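Local coordinates for CdnC (Chryseobacterium gregarium DSM 19109, PDB 7MGV), which is an ATP-grasp ligase that installs single and bicyclic omega-ester macrocycles in a ribosomally made precursor peptide of the graspetide class, at residues 23-28 with 49-54; 90-95 with 129-134; 185-190 with 225-230. All coordinates share one frame; numbering follows the deposited sequence.

Contact 1: 23-28 with 49-54; sequences KILIIT and EVIRFN
Lys23 to Thr28 and Glu49 to Asn54 run as neighbouring parallel strands, paired residue for residue. Their axes come within 4.6 Å, and their directions are 28° apart. Five backbone hydrogen bonds join them. Ile24 N and Ile26 N donate to Glu49 O and Ile51 O, and Ile51 N and Phe53 N donate back to Ile24 O and Ile26 O. Thr28 N closes the set with a longer bond to Phe53 O, 3.2 Å.

On the face of Lys23, Leu25 and Ile27, the methylenes of Lys23 lie alongside Glu49, with Lys23 CG 3.3 Å from Glu49 OE1. Lys23 CD also meets Ile51 CD1 at 3.8 Å. The lysine chain then bends (chi3 -72°) and takes NZ away from Glu49 to a salt bridge with Asp88. With an alanine here, Asp88 would probably lose this charge partner, and the flanks of Glu49 and Ile51 would lose the cover of the lysine methylenes. Further along, Leu25 CD1 touches Ile51 CG2 at 3.7 Å. Ile27 CD1 comes obliquely to the Phe53 ring, 3.7 Å from Phe53 CD2. Helix 110-130 covers this face through Phe127, Leu128 and Leu124.

On the other face, Ile26 CD1 meets Val50 CG1 at 4.0 Å, under Ile43 and Ile36 of helix 35-46. Thr28 OG1 sits over one face of the Arg52 guanidinium, off toward its rim.

Helix 35-46 links the two strands in a beta-alpha-beta unit. Polar groups gather at the two ends of the strand pair, and aliphatic branches fill the middle. The five backbone bonds fix the alignment, while apolar side chains bind the sheet to a helix on each face.

Contact 2: 90-95 with 129-134; sequences STVWYR and ESIDAY
Ser90 turns its carbonyl to the second segment, and Ser90 O lies 3.2 Å from Ala133 CB. Its hydroxyl serves the other neighbour, bonding to the backbone oxygen of Lys23. Thr91 follows, with Thr91 CA 3.2 Å from Tyr134 O in a CA-H...O contact. The side chains of Thr91 and Tyr134 run side by side. Thr91 CG2 reaches the edge of the Tyr134 ring, 3.6 Å from Tyr134 CD2. With OG1 set between the backbone N and the carbonyl carbon (chi1 69°), CG2 stands anti to the carbonyl carbon, toward the ring; OG1 bonds to Leu341 O.

Val92 makes the hydrogen bond of the contact: Val92 N donates to Tyr134 O at 3.0 Å, and the N-H...O angle is 157°. Its two methyls meet different branches of Ile131, the first residue past helix 110-130. Val92 CG1 meets Ile131 CG2 at 3.9 Å, and Val92 CG2 meets Ile131 CD1 at the same distance.

The Tyr134 hydroxyl bonds to Asp296, and its ring takes a cation-pi contact from Arg347. Strand 91-94 runs between strands 22-28 and 134-136 of the parallel sheet. Helix 110-130 packs against it through Tyr94, and helix 332-341 through Trp93.

Contact 3: 185-190 with 225-230; sequences VAKMQT and QFQKKI. With ADP (adenosine-5'-diphosphate), chain F.
Val185 to Lys187 and Gln225 to Gln227 pair as antiparallel strands in the nucleotide site of the ATP-grasp fold. Val185 with Gln227 and Lys187 with Gln225 are hydrogen-bonded pairs, each with two backbone bonds. Between them Ala186 CB touches the Phe226 ring obliquely.

The Gln227 side chain shows how the strands meet ADP. Gln227 CB lies 3.6 Å from ADP N6 and also brushes Val185 CG2. Gln227 CG is 4.2 Å from the same N6. The chain is extended beyond CG, and CD comes up to the Lys187 amine. Gln227 OE1 then takes two bonds, from Lys187 NZ at 2.7 Å and from ADP N6 at 2.9 Å. The lysine nitrogen approaches from above the plane of the amide C=O, 47° out of it. Gln227 NE2 donates to a water at 2.9 Å, and more weakly to Thr165. These bonds settle which end of the amide is oxygen.

Lys187 NZ shares that water and donates to ADP N7 at 3.0 Å. Side chains bind adenine N7 and N6, and the backbone binds N6 and N1. Lys228 O accepts from ADP N6 at 2.9 Å, and Ile230 N donates to ADP N1 at 2.7 Å.

In the fold
Contacts 1 and 2 belong to one parallel sheet. Strand 22-28 of contact 1 is the direct neighbour of strand 91-94 of contact 2, and Trp93 N lies 2.7 Å from Leu25 O, a probable hydrogen bond. Contact 3 is in a separate antiparallel sheet across the chain's centre, its own centre about 37 Å from that of contact 1 and 34 Å from that of contact 2. Contacts 2 and 3 are buried, whereas contact 1 is partly buried. The first two rest mainly on backbone bonds and apolar packing, with polar groups at the ends of contact 1. Contact 3 adds polar side chains that grip a nucleotide. The second subunit touches contacts 2 and 3 but not contact 1.

Contact 1: 23-28 with 49-54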
# COMPACT_ATOMS: atom_id res chain seq x y z
N LYS A 23 4.33 -24.19 12.70
CA LYS A 23 3.05 -23.73 12.17
C LYS A 23 3.28 -22.71 11.06
O LYS A 23 4.11 -21.80 11.19
CB LYS A 23 2.19 -23.12 13.27
CG LYS A 23 1.71 -24.13 14.30
CD LYS A 23 0.77 -23.50 15.31
CE LYS A 23 1.53 -22.59 16.26
NZ LYS A 23 0.63 -22.00 17.29
N ILE A 24 2.53 -22.86 9.97
CA ILE A 24 2.66 -22.00 8.79
C ILE A 24 1.28 -21.43 8.48
O ILE A 24 0.37 -22.17 8.10
CB ILE A 24 3.21 -22.77 7.58
CG1 ILE A 24 4.64 -23.25 7.87
CG2 ILE A 24 3.17 -21.89 6.34
CD1 ILE A 24 5.27 -23.98 6.71
N LEU A 25 1.14 -20.11 8.64
CA LEU A 25 -0.11 -19.44 8.33
C LEU A 25 -0.20 -19.18 6.83
O LEU A 25 0.75 -18.68 6.22
CB LEU A 25 -0.22 -18.13 9.10
CG LEU A 25 -1.54 -17.37 8.96
CD1 LEU A 25 -2.67 -18.12 9.66
CD2 LEU A 25 -1.40 -15.96 9.51
N ILE A 26 -1.35 -19.52 6.24
CA ILE A 26 -1.60 -19.30 4.82
C ILE A 26 -2.89 -18.50 4.68
O ILE A 26 -3.93 -18.90 5.20
CB ILE A 26 -1.70 -20.62 4.04
CG1 ILE A 26 -0.36 -21.37 4.08
CG2 ILE A 26 -2.12 -20.36 2.60
CD1 ILE A 26 -0.32 -22.60 3.20
N ILE A 27 -2.80 -17.37 3.98
CA ILE A 27 -3.95 -16.50 3.73
C ILE A 27 -4.47 -16.79 2.33
O ILE A 27 -3.73 -16.68 1.34
CB ILE A 27 -3.58 -15.02 3.88
CG1 ILE A 27 -2.77 -14.80 5.16
CG2 ILE A 27 -4.83 -14.15 3.87
CD1 ILE A 27 -3.57 -14.99 6.43
N THR A 28 -5.75 -17.15 2.23
CA THR A 28 -6.38 -17.47 0.96
C THR A 28 -7.85 -17.05 1.04
O THR A 28 -8.24 -16.29 1.93
CB THR A 28 -6.24 -18.96 0.62
OG1 THR A 28 -6.35 -19.74 1.83
CG2 THR A 28 -4.91 -19.25 -0.05
N GLU A 49 2.91 -27.80 10.20
CA GLU A 49 1.47 -27.65 10.27
C GLU A 49 1.03 -26.44 9.47
O GLU A 49 1.70 -25.40 9.48
CB GLU A 49 1.00 -27.52 11.73
CG GLU A 49 -0.51 -27.54 11.90
CD GLU A 49 -0.96 -26.98 13.23
OE1 GLU A 49 -0.11 -26.86 14.14
OE2 GLU A 49 -2.16 -26.67 13.37
N VAL A 50 -0.11 -26.57 8.79
CA VAL A 50 -0.68 -25.50 7.98
C VAL A 50 -1.91 -24.97 8.70
O VAL A 50 -2.79 -25.74 9.10
CB VAL A 50 -1.05 -25.99 6.57
CG1 VAL A 50 -2.04 -25.05 5.92
CG2 VAL A 50 0.20 -26.12 5.72
N ILE A 51 -1.97 -23.65 8.88
CA ILE A 51 -3.13 -22.97 9.42
C ILE A 51 -3.75 -22.15 8.30
O ILE A 51 -3.12 -21.22 7.78
CB ILE A 51 -2.78 -22.08 10.62
CG1 ILE A 51 -2.21 -22.93 11.76
CG2 ILE A 51 -4.00 -21.31 11.10
CD1 ILE A 51 -1.85 -22.14 12.99
N ARG A 52 -4.98 -22.49 7.92
CA ARG A 52 -5.66 -21.85 6.81
C ARG A 52 -6.53 -20.71 7.32
O ARG A 52 -7.47 -20.94 8.10
CB ARG A 52 -6.50 -22.86 6.03
CG ARG A 52 -6.96 -22.38 4.66
CD ARG A 52 -7.59 -23.51 3.87
NE ARG A 52 -7.53 -23.29 2.43
CZ ARG A 52 -8.58 -23.01 1.67
NH1 ARG A 52 -9.79 -22.92 2.21
NH2 ARG A 52 -8.42 -22.82 0.37
N PHE A 53 -6.24 -19.49 6.89
CA PHE A 53 -7.03 -18.31 7.21
C PHE A 53 -7.68 -17.84 5.92
O PHE A 53 -7.05 -17.13 5.12
CB PHE A 53 -6.16 -17.22 7.84
CG PHE A 53 -6.94 -16.06 8.41
CD1 PHE A 53 -8.32 -16.07 8.45
CD2 PHE A 53 -6.27 -14.94 8.90
CE1 PHE A 53 -9.03 -15.00 8.97
CE2 PHE A 53 -6.98 -13.87 9.43
CZ PHE A 53 -8.35 -13.90 9.46
N ASN A 54 -8.93 -18.24 5.71
CA ASN A 54 -9.65 -17.84 4.51
C ASN A 54 -10.20 -16.44 4.71
O ASN A 54 -10.98 -16.19 5.64
CB ASN A 54 -10.76 -18.84 4.20
CG ASN A 54 -10.29 -19.94 3.26
OD1 ASN A 54 -11.10 -20.71 2.74
ND2 ASN A 54 -8.98 -20.01 3.04

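Contact 2: 90-95 with 129-134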
# COMPACT_ATOMS: atom_id res chain seq x y z
N SER A 90 5.76 -19.98 12.41
CA SER A 90 7.13 -19.96 11.89
C SER A 90 7.24 -19.04 10.68
O SER A 90 8.18 -18.24 10.60
CB SER A 90 7.59 -21.38 11.54
OG SER A 90 6.75 -21.96 10.56
N THR A 91 6.31 -19.15 9.73
CA THR A 91 6.23 -18.24 8.60
C THR A 91 4.77 -17.96 8.29
O THR A 91 3.86 -18.61 8.82
CB THR A 91 6.91 -18.79 7.34
OG1 THR A 91 6.15 -19.89 6.83
CG2 THR A 91 8.33 -19.24 7.62
N VAL A 92 4.55 -16.97 7.43
CA VAL A 92 3.23 -16.67 6.89
C VAL A 92 3.35 -16.60 5.37
O VAL A 92 4.36 -16.13 4.84
CB VAL A 92 2.66 -15.35 7.47
CG1 VAL A 92 3.54 -14.16 7.10
CG2 VAL A 92 1.23 -15.13 6.99
N TRP A 93 2.33 -17.09 4.68
CA TRP A 93 2.23 -16.97 3.23
C TRP A 93 0.94 -16.22 2.92
O TRP A 93 -0.15 -16.78 2.99
CB TRP A 93 2.25 -18.34 2.54
CG TRP A 93 2.14 -18.24 1.05
CD1 TRP A 93 2.49 -17.18 0.27
CD2 TRP A 93 1.65 -19.25 0.16
NE1 TRP A 93 2.24 -17.46 -1.05
CE2 TRP A 93 1.73 -18.72 -1.15
CE3 TRP A 93 1.15 -20.55 0.33
CZ2 TRP A 93 1.33 -19.45 -2.27
CZ3 TRP A 93 0.76 -21.26 -0.79
CH2 TRP A 93 0.85 -20.71 -2.07
N TYR A 94 1.08 -14.94 2.59
CA TYR A 94 -0.06 -14.08 2.29
C TYR A 94 -0.24 -14.03 0.78
O TYR A 94 0.46 -13.30 0.08
CB TYR A 94 0.14 -12.69 2.88
CG TYR A 94 -0.90 -11.67 2.45
CD1 TYR A 94 -2.24 -12.01 2.32
CD2 TYR A 94 -0.53 -10.36 2.17
CE1 TYR A 94 -3.18 -11.08 1.93
CE2 TYR A 94 -1.47 -9.42 1.78
CZ TYR A 94 -2.79 -9.79 1.66
OH TYR A 94 -3.72 -8.86 1.26
N ARG A 95 -1.18 -14.83 0.27
CA ARG A 95 -1.64 -14.67 -1.09
C ARG A 95 -2.62 -13.50 -1.13
O ARG A 95 -3.59 -13.47 -0.37
CB ARG A 95 -2.31 -15.95 -1.59
CG ARG A 95 -1.52 -17.21 -1.26
CD ARG A 95 -2.06 -18.41 -2.02
NE ARG A 95 -2.65 -18.04 -3.30
CZ ARG A 95 -2.38 -18.65 -4.46
NH1 ARG A 95 -1.52 -19.66 -4.49
NH2 ARG A 95 -2.96 -18.24 -5.57
N GLU A 129 0.76 -7.17 8.41
CA GLU A 129 2.01 -6.42 8.46
C GLU A 129 2.78 -6.71 9.74
O GLU A 129 4.00 -6.86 9.72
CB GLU A 129 1.73 -4.92 8.34
CG GLU A 129 1.49 -4.43 6.93
CD GLU A 129 2.76 -4.38 6.11
OE1 GLU A 129 3.84 -4.17 6.69
OE2 GLU A 129 2.67 -4.55 4.88
N SER A 130 2.07 -6.80 10.87
CA SER A 130 2.71 -6.92 12.17
C SER A 130 3.47 -8.23 12.34
O SER A 130 4.35 -8.31 13.22
CB SER A 130 1.67 -6.79 13.28
OG SER A 130 0.81 -7.92 13.30
N ILE A 131 3.16 -9.26 11.55
CA ILE A 131 3.85 -10.54 11.67
C ILE A 131 5.34 -10.33 11.43
O ILE A 131 5.75 -9.87 10.35
CB ILE A 131 3.26 -11.56 10.69
CG1 ILE A 131 1.81 -11.87 11.06
CG2 ILE A 131 4.10 -12.83 10.68
CD1 ILE A 131 1.13 -12.82 10.09
N ASP A 132 6.16 -10.65 12.43
CA ASP A 132 7.60 -10.50 12.31
C ASP A 132 8.30 -11.79 11.90
O ASP A 132 9.50 -11.75 11.59
CB ASP A 132 8.20 -10.00 13.64
CG ASP A 132 7.91 -10.91 14.81
OD1 ASP A 132 7.16 -11.90 14.64
OD2 ASP A 132 8.43 -10.64 15.91
N ALA A 133 7.60 -12.92 11.87
CA ALA A 133 8.15 -14.12 11.28
C ALA A 133 8.31 -13.93 9.77
O ALA A 133 7.74 -13.01 9.18
CB ALA A 133 7.26 -15.33 11.58
N TYR A 134 9.10 -14.81 9.16
CA TYR A 134 9.34 -14.73 7.72
C TYR A 134 8.02 -14.71 6.97
O TYR A 134 7.09 -15.46 7.29
CB TYR A 134 10.19 -15.92 7.26
CG TYR A 134 10.27 -16.04 5.75
CD1 TYR A 134 11.16 -15.27 5.02
CD2 TYR A 134 9.44 -16.92 5.07
CE1 TYR A 134 11.22 -15.37 3.64
CE2 TYR A 134 9.50 -17.02 3.69
CZ TYR A 134 10.39 -16.25 2.99
OH TYR A 134 10.44 -16.36 1.62

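Contact 3: 185-190 with 225-230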
# COMPACT_ATOMS: atom_id res chain seq x y z
N VAL A 185 1.20 -0.23 -28.73
CA VAL A 185 0.06 -0.78 -28.01
C VAL A 185 -0.24 0.15 -26.85
O VAL A 185 0.63 0.88 -26.35
CB VAL A 185 0.34 -2.22 -27.52
CG1 VAL A 185 0.77 -3.11 -28.68
CG2 VAL A 185 1.39 -2.23 -26.42
N ALA A 186 -1.49 0.14 -26.41
CA ALA A 186 -1.94 0.93 -25.28
C ALA A 186 -2.58 0.00 -24.26
O ALA A 186 -3.47 -0.79 -24.61
CB ALA A 186 -2.92 2.02 -25.71
N LYS A 187 -2.14 0.10 -23.01
CA LYS A 187 -2.71 -0.72 -21.95
C LYS A 187 -2.96 0.14 -20.72
O LYS A 187 -2.33 1.18 -20.51
CB LYS A 187 -1.80 -1.91 -21.60
CG LYS A 187 -0.34 -1.56 -21.38
CD LYS A 187 0.52 -2.82 -21.32
CE LYS A 187 1.97 -2.50 -20.98
NZ LYS A 187 2.88 -3.64 -21.29
N MET A 188 -3.94 -0.29 -19.93
CA MET A 188 -4.15 0.28 -18.61
C MET A 188 -3.29 -0.46 -17.60
O MET A 188 -2.93 -1.62 -17.78
CB MET A 188 -5.62 0.18 -18.20
CG MET A 188 -6.63 0.31 -19.33
SD MET A 188 -8.29 -0.17 -18.80
CE MET A 188 -8.65 1.08 -17.58
N GLN A 189 -2.94 0.25 -16.52
CA GLN A 189 -2.30 -0.41 -15.39
C GLN A 189 -3.31 -1.20 -14.56
O GLN A 189 -2.91 -2.08 -13.80
CB GLN A 189 -1.58 0.62 -14.52
CG GLN A 189 -0.59 1.49 -15.30
CD GLN A 189 0.25 2.38 -14.40
OE1 GLN A 189 0.32 2.18 -13.19
NE2 GLN A 189 0.91 3.36 -15.00
N THR A 190 -4.60 -0.89 -14.70
CA THR A 190 -5.69 -1.61 -14.06
C THR A 190 -6.79 -1.80 -15.09
O THR A 190 -7.20 -0.83 -15.73
CB THR A 190 -6.24 -0.86 -12.84
OG1 THR A 190 -7.03 0.26 -13.29
CG2 THR A 190 -5.11 -0.35 -11.95
N GLN A 225 -0.95 3.80 -20.58
CA GLN A 225 0.44 3.37 -20.72
C GLN A 225 0.64 2.91 -22.16
O GLN A 225 0.11 1.87 -22.57
CB GLN A 225 0.74 2.25 -19.73
CG GLN A 225 2.16 1.73 -19.74
CD GLN A 225 2.41 0.72 -18.64
OE1 GLN A 225 1.51 0.42 -17.85
NE2 GLN A 225 3.62 0.19 -18.58
N PHE A 226 1.39 3.69 -22.94
CA PHE A 226 1.71 3.35 -24.31
C PHE A 226 3.08 2.68 -24.37
O PHE A 226 3.99 3.02 -23.61
CB PHE A 226 1.71 4.60 -25.20
CG PHE A 226 0.38 5.28 -25.27
CD1 PHE A 226 -0.00 6.20 -24.31
CD2 PHE A 226 -0.50 5.00 -26.31
CE1 PHE A 226 -1.23 6.83 -24.38
CE2 PHE A 226 -1.73 5.62 -26.38
CZ PHE A 226 -2.09 6.54 -25.41
N GLN A 227 3.22 1.72 -25.28
CA GLN A 227 4.46 0.97 -25.39
C GLN A 227 4.71 0.60 -26.84
O GLN A 227 3.77 0.29 -27.58
CB GLN A 227 4.43 -0.29 -24.53
CG GLN A 227 5.20 -0.17 -23.23
CD GLN A 227 5.26 -1.49 -22.48
OE1 GLN A 227 4.65 -2.47 -22.88
NE2 GLN A 227 6.00 -1.50 -21.38
N LYS A 228 5.98 0.64 -27.25
CA LYS A 228 6.35 0.09 -28.54
C LYS A 228 5.96 -1.38 -28.61
O LYS A 228 6.22 -2.14 -27.68
CB LYS A 228 7.85 0.25 -28.77
CG LYS A 228 8.37 -0.46 -30.01
CD LYS A 228 8.79 0.54 -31.09
CE LYS A 228 9.15 -0.17 -32.39
NZ LYS A 228 7.96 -0.82 -33.00
N LYS A 229 5.31 -1.77 -29.70
CA LYS A 229 4.87 -3.15 -29.85
C LYS A 229 6.07 -4.03 -30.17
O LYS A 229 6.73 -3.84 -31.20
CB LYS A 229 3.81 -3.27 -30.94
CG LYS A 229 3.23 -4.68 -31.04
CD LYS A 229 2.22 -4.81 -32.17
CE LYS A 229 2.82 -5.53 -33.36
NZ LYS A 229 2.23 -6.88 -33.55
N ILE A 230 6.34 -4.98 -29.30
CA ILE A 230 7.38 -5.98 -29.53
C ILE A 230 6.76 -7.13 -30.31
O ILE A 230 5.80 -7.76 -29.85
CB ILE A 230 7.99 -6.47 -28.21
CG1 ILE A 230 8.29 -5.29 -27.28
CG2 ILE A 230 9.26 -7.28 -28.47
CD1 ILE A 230 9.24 -4.26 -27.88
PB ADP F . -4.30 -11.32 -20.73
O1B ADP F . -3.02 -10.85 -20.09
O2B ADP F . -5.48 -11.37 -19.79
O3B ADP F . -4.13 -12.54 -21.61
PA ADP F . -4.05 -8.68 -21.54
O1A ADP F . -4.03 -8.34 -20.07
O2A ADP F . -4.66 -7.73 -22.55
O3A ADP F . -4.65 -10.15 -21.77
O5' ADP F . -2.53 -8.97 -21.99
C5' ADP F . -1.72 -7.96 -22.56
C4' ADP F . -1.01 -8.58 -23.75
O4' ADP F . -0.32 -7.57 -24.49
C3' ADP F . 0.02 -9.62 -23.32
O3' ADP F . -0.35 -10.90 -23.83
C2' ADP F . 1.33 -9.19 -23.94
O2' ADP F . 1.91 -10.26 -24.67
C1' ADP F . 0.97 -8.04 -24.87
N9 ADP F . 1.95 -6.94 -24.71
C8 ADP F . 2.18 -6.24 -23.59
N7 ADP F . 3.14 -5.30 -23.79
C5 ADP F . 3.53 -5.40 -25.07
C6 ADP F . 4.51 -4.71 -25.95
N6 ADP F . 5.28 -3.71 -25.47
N1 ADP F . 4.60 -5.13 -27.23
C2 ADP F . 3.84 -6.13 -27.72
N3 ADP F . 2.94 -6.80 -26.98
C4 ADP F . 2.74 -6.48 -25.68
O HOH W 1 5.01 -3.23 -19.28